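PDB 3VW5: cellobiose 2-epimerase from Ruminococcus albus, which catalyses the reversible epimerization of cellobiose to 4-O-beta-D-glucopyranosyl-D-mannose, probably acting directly on the unmodified disaccharide. Local coordinates for residues L134-F139 and K194-E199. The protein carries 2 engineered substitutions. Sequence-based numbering, arbitrary orientation.
Sequences LAYRLF and KADGNE. Engineered in segment 134-139: Leu138 (natural residue Pro).
Tyr136 meets Asp196 and Asn198 because its CG is set opposite its own carbonyl carbon (chi1 -82°), which carries the phenol off helix 129-145 toward the turn, while chi1 of -166° holds the CG of Asp196 anti to the backbone N and brings OD2 to the hydroxyl. Tyr136 OH donates to Asp196 OD2 over 2.5 Å. The phenol oxygen approaches OD2 on its anti side, 29° out of the carboxylate plane. OD2 itself lies at the ring edge, near the ring plane. A water serves the same phenol oxygen: it donates to Tyr136 OH at 2.6 Å and accepts from Asn198 N at 2.9 Å, so the hydroxyl is tied directly to the Asp196 side chain and, through the water, to the backbone N of Asn198. The turn joins helices 179-196 and 199-216 of the (alpha/alpha)6 barrel; Gly197 has positive phi and Asn198 is the N-cap residue of the second helix. Asn198 CB approaches Tyr136 OH to 3.2 Å, and its OD1 sits 3.7 Å from Tyr136 CE1, oblique to the ring, with the amide steeply turned against the ring. The two segments bury 153 Å² in all, and the three touching residues are partly exposed, which places the contact at the protein surface. Deeper in, Phe139 packs edge-to-face on Tyr189, and both Tyr136 and Phe139 touch Val201 of helix 199-216.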
loop_
_atom_site.group_PDB
_atom_site.type_symbol
_atom_site.label_atom_id
_atom_site.label_comp_id
_atom_site.label_asym_id
_atom_site.label_seq_id
_atom_site.Cartn_x
_atom_site.Cartn_y
_atom_site.Cartn_z
ATOM N N LEU A 134 -5.440 -14.980 13.275
ATOM C CA LEU A 134 -4.293 -14.110 13.389
ATOM C C LEU A 134 -4.669 -12.674 13.024
ATOM O O LEU A 134 -4.229 -11.708 13.650
ATOM C CB LEU A 134 -3.197 -14.612 12.474
ATOM C CG LEU A 134 -2.072 -15.392 13.156
ATOM C CD1 LEU A 134 -2.559 -16.002 14.441
ATOM C CD2 LEU A 134 -1.521 -16.453 12.197
ATOM N N ALA A 135 -5.500 -12.530 12.008
ATOM C CA ALA A 135 -5.940 -11.215 11.602
ATOM C C ALA A 135 -6.665 -10.508 12.748
ATOM O O ALA A 135 -6.365 -9.345 13.065
ATOM C CB ALA A 135 -6.804 -11.305 10.362
ATOM N N TYR A 136 -7.607 -11.206 13.377
ATOM C CA TYR A 136 -8.349 -10.630 14.494
ATOM C C TYR A 136 -7.415 -10.401 15.667
ATOM O O TYR A 136 -7.523 -9.401 16.369
ATOM C CB TYR A 136 -9.502 -11.543 14.911
ATOM C CG TYR A 136 -10.739 -11.406 14.062
ATOM C CD1 TYR A 136 -11.526 -10.272 14.146
ATOM C CD2 TYR A 136 -11.116 -12.408 13.172
ATOM C CE1 TYR A 136 -12.658 -10.140 13.375
ATOM C CE2 TYR A 136 -12.236 -12.281 12.395
ATOM C CZ TYR A 136 -13.012 -11.142 12.505
ATOM O OH TYR A 136 -14.152 -10.987 11.743
ATOM N N ARG A 137 -6.483 -11.327 15.872
ATOM C CA ARG A 137 -5.525 -11.181 16.954
ATOM C C ARG A 137 -4.794 -9.835 16.846
ATOM O O ARG A 137 -4.610 -9.138 17.843
ATOM C CB ARG A 137 -4.511 -12.329 16.978
ATOM C CG ARG A 137 -3.590 -12.230 18.178
ATOM C CD ARG A 137 -2.412 -13.170 18.113
ATOM N NE ARG A 137 -2.321 -13.995 19.317
ATOM C CZ ARG A 137 -2.830 -15.226 19.424
ATOM N NH1 ARG A 137 -3.462 -15.805 18.389
ATOM N NH2 ARG A 137 -2.702 -15.890 20.572
ATOM N N LEU A 138 -4.387 -9.487 15.625
ATOM C CA LEU A 138 -3.633 -8.263 15.382
ATOM C C LEU A 138 -4.530 -7.014 15.393
ATOM O O LEU A 138 -4.137 -5.953 15.876
ATOM C CB LEU A 138 -2.848 -8.374 14.072
ATOM C CG LEU A 138 -1.773 -9.455 14.029
ATOM C CD1 LEU A 138 -1.149 -9.513 12.657
ATOM C CD2 LEU A 138 -0.712 -9.217 15.085
ATOM N N PHE A 139 -5.733 -7.147 14.859
ATOM C CA PHE A 139 -6.756 -6.124 15.048
ATOM C C PHE A 139 -6.930 -5.782 16.542
ATOM O O PHE A 139 -6.952 -4.613 16.907
ATOM C CB PHE A 139 -8.074 -6.599 14.438
ATOM C CG PHE A 139 -9.272 -5.808 14.861
ATOM C CD1 PHE A 139 -9.578 -4.602 14.244
ATOM C CD2 PHE A 139 -10.132 -6.291 15.841
ATOM C CE1 PHE A 139 -10.703 -3.875 14.616
ATOM C CE2 PHE A 139 -11.270 -5.561 16.218
ATOM C CZ PHE A 139 -11.551 -4.357 15.602
ATOM N N LYS A 194 -14.544 -7.315 4.685
ATOM C CA LYS A 194 -14.855 -8.076 3.483
ATOM C C LYS A 194 -14.779 -9.567 3.788
ATOM O O LYS A 194 -15.633 -10.343 3.369
ATOM C CB LYS A 194 -13.873 -7.706 2.363
ATOM C CG LYS A 194 -13.985 -8.543 1.098
ATOM C CD LYS A 194 -13.957 -7.652 -0.129
ATOM C CE LYS A 194 -15.165 -7.909 -1.038
ATOM N NZ LYS A 194 -15.264 -6.896 -2.144
ATOM N N ALA A 195 -13.758 -9.954 4.544
ATOM C CA ALA A 195 -13.513 -11.360 4.831
ATOM C C ALA A 195 -14.567 -12.025 5.725
ATOM O O ALA A 195 -14.852 -13.220 5.557
ATOM C CB ALA A 195 -12.125 -11.551 5.432
ATOM N N ASP A 196 -15.132 -11.272 6.675
ATOM C CA ASP A 196 -15.847 -11.903 7.788
ATOM C C ASP A 196 -16.971 -11.078 8.438
ATOM O O ASP A 196 -17.602 -11.529 9.405
ATOM C CB ASP A 196 -14.829 -12.342 8.843
ATOM C CG ASP A 196 -15.412 -13.283 9.853
ATOM O OD1 ASP A 196 -15.593 -14.471 9.513
ATOM O OD2 ASP A 196 -15.681 -12.841 10.991
ATOM N N GLY A 197 -17.195 -9.875 7.913
ATOM C CA GLY A 197 -18.309 -9.024 8.314
ATOM C C GLY A 197 -18.507 -8.632 9.773
ATOM O O GLY A 197 -19.597 -8.227 10.132
ATOM N N ASN A 198 -17.474 -8.750 10.606
ATOM C CA ASN A 198 -17.538 -8.380 12.028
ATOM C C ASN A 198 -17.824 -6.900 12.223
ATOM O O ASN A 198 -17.078 -6.054 11.737
ATOM C CB ASN A 198 -16.234 -8.771 12.746
ATOM C CG ASN A 198 -16.227 -8.386 14.234
ATOM O OD1 ASN A 198 -15.231 -7.873 14.756
ATOM N ND2 ASN A 198 -17.333 -8.641 14.915
ATOM N N GLU A 199 -18.901 -6.589 12.937
ATOM C CA GLU A 199 -19.355 -5.209 13.075
ATOM C C GLU A 199 -18.457 -4.352 13.987
ATOM O O GLU A 199 -18.437 -3.123 13.884
ATOM C CB GLU A 199 -20.815 -5.171 13.536
ATOM C CG GLU A 199 -21.776 -4.497 12.535
ATOM C CD GLU A 199 -21.832 -5.200 11.169
ATOM O OE1 GLU A 199 -21.851 -4.485 10.135
ATOM O OE2 GLU A 199 -21.864 -6.459 11.129
HETATM O O HOH W 1 -14.657 -9.080 9.995
#